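Local coordinates for protein angiotensin-converting enzyme (Anopheles gambiae, PDB 6S1Y) that probably cleaves peptides as a zinc-dependent metallopeptidase of the angiotensin-converting enzyme family, at residues E412-Q415 / V416-N419. Sequence-based numbering, arbitrary orientation.
Sequences EDEQ and VKIN
Asp-413 caps the N-terminus of helix 414-429 by bringing OD1 to the amides that open the first turn. OD1 accepts from Val-416 N at 2.9 Å. The bond is nearly straight at 171°, and the donor arrives close to the C-O axis. Gln-415 N adds a weak second bond to the same oxygen. With chi1 at 56°, the Asp-413 carboxylate is tucked in over its own backbone, flanked by N and C, and OD1 faces both amides. The negative charge probably also suits the positive end of the helix dipole. CG2 of Val-416, beside its own backbone N, reaches 3.3 Å from Asp-413 OD1, and the two side chains run at about a right angle.

A second pairing lies on Glu-414 and Lys-417. Both chains fold, Glu-414 at its second torsion and Lys-417 at its third (55°), and OE1 meets NZ at 3.1 Å. This is a salt bridge with a weak hydrogen bond. Glu-412, extended beyond CG, sets OE1 against CG and CD of Lys-417, 3.7 Å from CG, the two chains crossing at a slant. Lys-417 NZ is 5.5 Å from Glu-412 OE1, too far for a salt bridge.

The i+4 to i helical bonds begin with Lys-417 N to Asp-413 O at 3.1 Å. CG1 of Ile-418 rests 3.2 Å from Glu-414 O.

Lys-270 forms a salt bridge with Asp-413 OD2, while buried Asn-419 bonds to Thr-265 OG1 and to the carbonyls of Phe-267 and Lys-271. The capped first turn of helix 414-429, following helix 398-403 and leading towards helix 431-447, is thus tied to the 265-272 loop, far from the chain centre.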
ATOM      1  N   GLU A 412     -11.074  24.789  19.855  1.00 60.31           N
ATOM      2  CA  GLU A 412     -10.415  24.784  18.563  1.00 59.91           C
ATOM      3  C   GLU A 412      -9.886  26.177  18.244  1.00 57.44           C
ATOM      4  O   GLU A 412     -10.587  27.181  18.443  1.00 57.01           O
ATOM      5  CB  GLU A 412     -11.343  24.319  17.443  1.00 63.22           C
ATOM      6  CG  GLU A 412     -10.570  23.843  16.206  1.00 66.13           C
ATOM      7  CD  GLU A 412     -11.447  23.674  14.971  1.00 79.67           C
ATOM      8  OE1 GLU A 412     -11.106  22.830  14.108  1.00 78.65           O
ATOM      9  OE2 GLU A 412     -12.475  24.389  14.859  1.00 82.34           O
ATOM     10  N   ASP A 413      -8.648  26.235  17.768  1.00 49.36           N
ATOM     11  CA  ASP A 413      -8.066  27.466  17.284  1.00 49.24           C
ATOM     12  C   ASP A 413      -7.178  27.143  16.095  1.00 45.91           C
ATOM     13  O   ASP A 413      -7.042  25.992  15.671  1.00 46.27           O
ATOM     14  CB  ASP A 413      -7.291  28.208  18.386  1.00 45.87           C
ATOM     15  CG  ASP A 413      -6.212  27.366  19.025  1.00 47.85           C
ATOM     16  OD1 ASP A 413      -5.574  26.550  18.309  1.00 46.81           O
ATOM     17  OD2 ASP A 413      -5.956  27.546  20.236  1.00 47.54           O
ATOM     18  N   GLU A 414      -6.565  28.168  15.541  1.00 46.22           N
ATOM     19  CA  GLU A 414      -5.751  27.965  14.352  1.00 48.49           C
ATOM     20  C   GLU A 414      -4.569  27.036  14.614  1.00 44.62           C
ATOM     21  O   GLU A 414      -4.138  26.331  13.703  1.00 43.04           O
ATOM     22  CB  GLU A 414      -5.292  29.321  13.828  1.00 50.84           C
ATOM     23  CG  GLU A 414      -6.291  29.939  12.846  1.00 58.52           C
ATOM     24  CD  GLU A 414      -6.393  29.129  11.557  1.00 67.00           C
ATOM     25  OE1 GLU A 414      -7.529  28.902  11.089  1.00 64.82           O
ATOM     26  OE2 GLU A 414      -5.325  28.707  11.028  1.00 68.10           O
ATOM     27  N   GLN A 415      -4.045  26.995  15.848  1.00 42.96           N
ATOM     28  CA  GLN A 415      -2.877  26.158  16.110  1.00 40.26           C
ATOM     29  C   GLN A 415      -3.249  24.688  16.198  1.00 40.70           C
ATOM     30  O   GLN A 415      -2.494  23.820  15.721  1.00 39.44           O
ATOM     31  CB  GLN A 415      -2.174  26.587  17.385  1.00 40.61           C
ATOM     32  CG  GLN A 415      -1.460  27.911  17.232  1.00 42.29           C
ATOM     33  CD  GLN A 415      -2.419  29.086  17.271  1.00 42.44           C
ATOM     34  OE1 GLN A 415      -3.329  29.119  18.087  1.00 44.20           O
ATOM     35  NE2 GLN A 415      -2.234  30.031  16.372  1.00 41.26           N
ATOM     36  N   VAL A 416      -4.392  24.385  16.805  1.00 40.35           N
ATOM     37  CA  VAL A 416      -4.910  23.028  16.747  1.00 40.68           C
ATOM     38  C   VAL A 416      -5.072  22.608  15.291  1.00 39.84           C
ATOM     39  O   VAL A 416      -4.741  21.478  14.911  1.00 39.94           O
ATOM     40  CB  VAL A 416      -6.225  22.920  17.541  1.00 43.70           C
ATOM     41  CG1 VAL A 416      -6.779  21.514  17.462  1.00 43.53           C
ATOM     42  CG2 VAL A 416      -5.989  23.318  18.993  1.00 44.04           C
ATOM     43  N   LYS A 417      -5.525  23.520  14.444  1.00 37.94           N
ATOM     44  CA  LYS A 417      -5.688  23.148  13.044  1.00 42.93           C
ATOM     45  C   LYS A 417      -4.340  22.892  12.359  1.00 42.15           C
ATOM     46  O   LYS A 417      -4.249  21.982  11.517  1.00 40.45           O
ATOM     47  CB  LYS A 417      -6.509  24.211  12.331  1.00 45.91           C
ATOM     48  CG  LYS A 417      -7.999  23.939  12.479  1.00 56.22           C
ATOM     49  CD  LYS A 417      -8.854  25.176  12.254  1.00 64.91           C
ATOM     50  CE  LYS A 417      -8.582  25.840  10.918  1.00 67.90           C
ATOM     51  NZ  LYS A 417      -9.713  26.763  10.544  1.00 75.16           N
ATOM     52  N   ILE A 418      -3.285  23.632  12.722  1.00 38.82           N
ATOM     53  CA  ILE A 418      -1.957  23.351  12.173  1.00 40.79           C
ATOM     54  C   ILE A 418      -1.460  21.979  12.648  1.00 39.20           C
ATOM     55  O   ILE A 418      -0.996  21.165  11.846  1.00 39.24           O
ATOM     56  CB  ILE A 418      -0.975  24.481  12.546  1.00 39.35           C
ATOM     57  CG1 ILE A 418      -1.449  25.841  11.988  1.00 40.70           C
ATOM     58  CG2 ILE A 418       0.411  24.190  12.029  1.00 40.38           C
ATOM     59  CD1 ILE A 418      -1.573  25.895  10.481  1.00 43.54           C
ATOM     60  N   ASN A 419      -1.569  21.691  13.956  1.00 36.96           N
ATOM     61  CA  ASN A 419      -1.197  20.364  14.441  1.00 39.34           C
ATOM     62  C   ASN A 419      -1.898  19.273  13.637  1.00 39.65           C
ATOM     63  O   ASN A 419      -1.305  18.224  13.337  1.00 39.98           O
ATOM     64  CB  ASN A 419      -1.548  20.166  15.917  1.00 37.95           C
ATOM     65  CG  ASN A 419      -0.586  20.854  16.860  1.00 39.19           C
ATOM     66  OD1 ASN A 419       0.536  21.200  16.483  1.00 37.68           O
ATOM     67  ND2 ASN A 419      -1.017  21.055  18.105  1.00 38.39           N
TER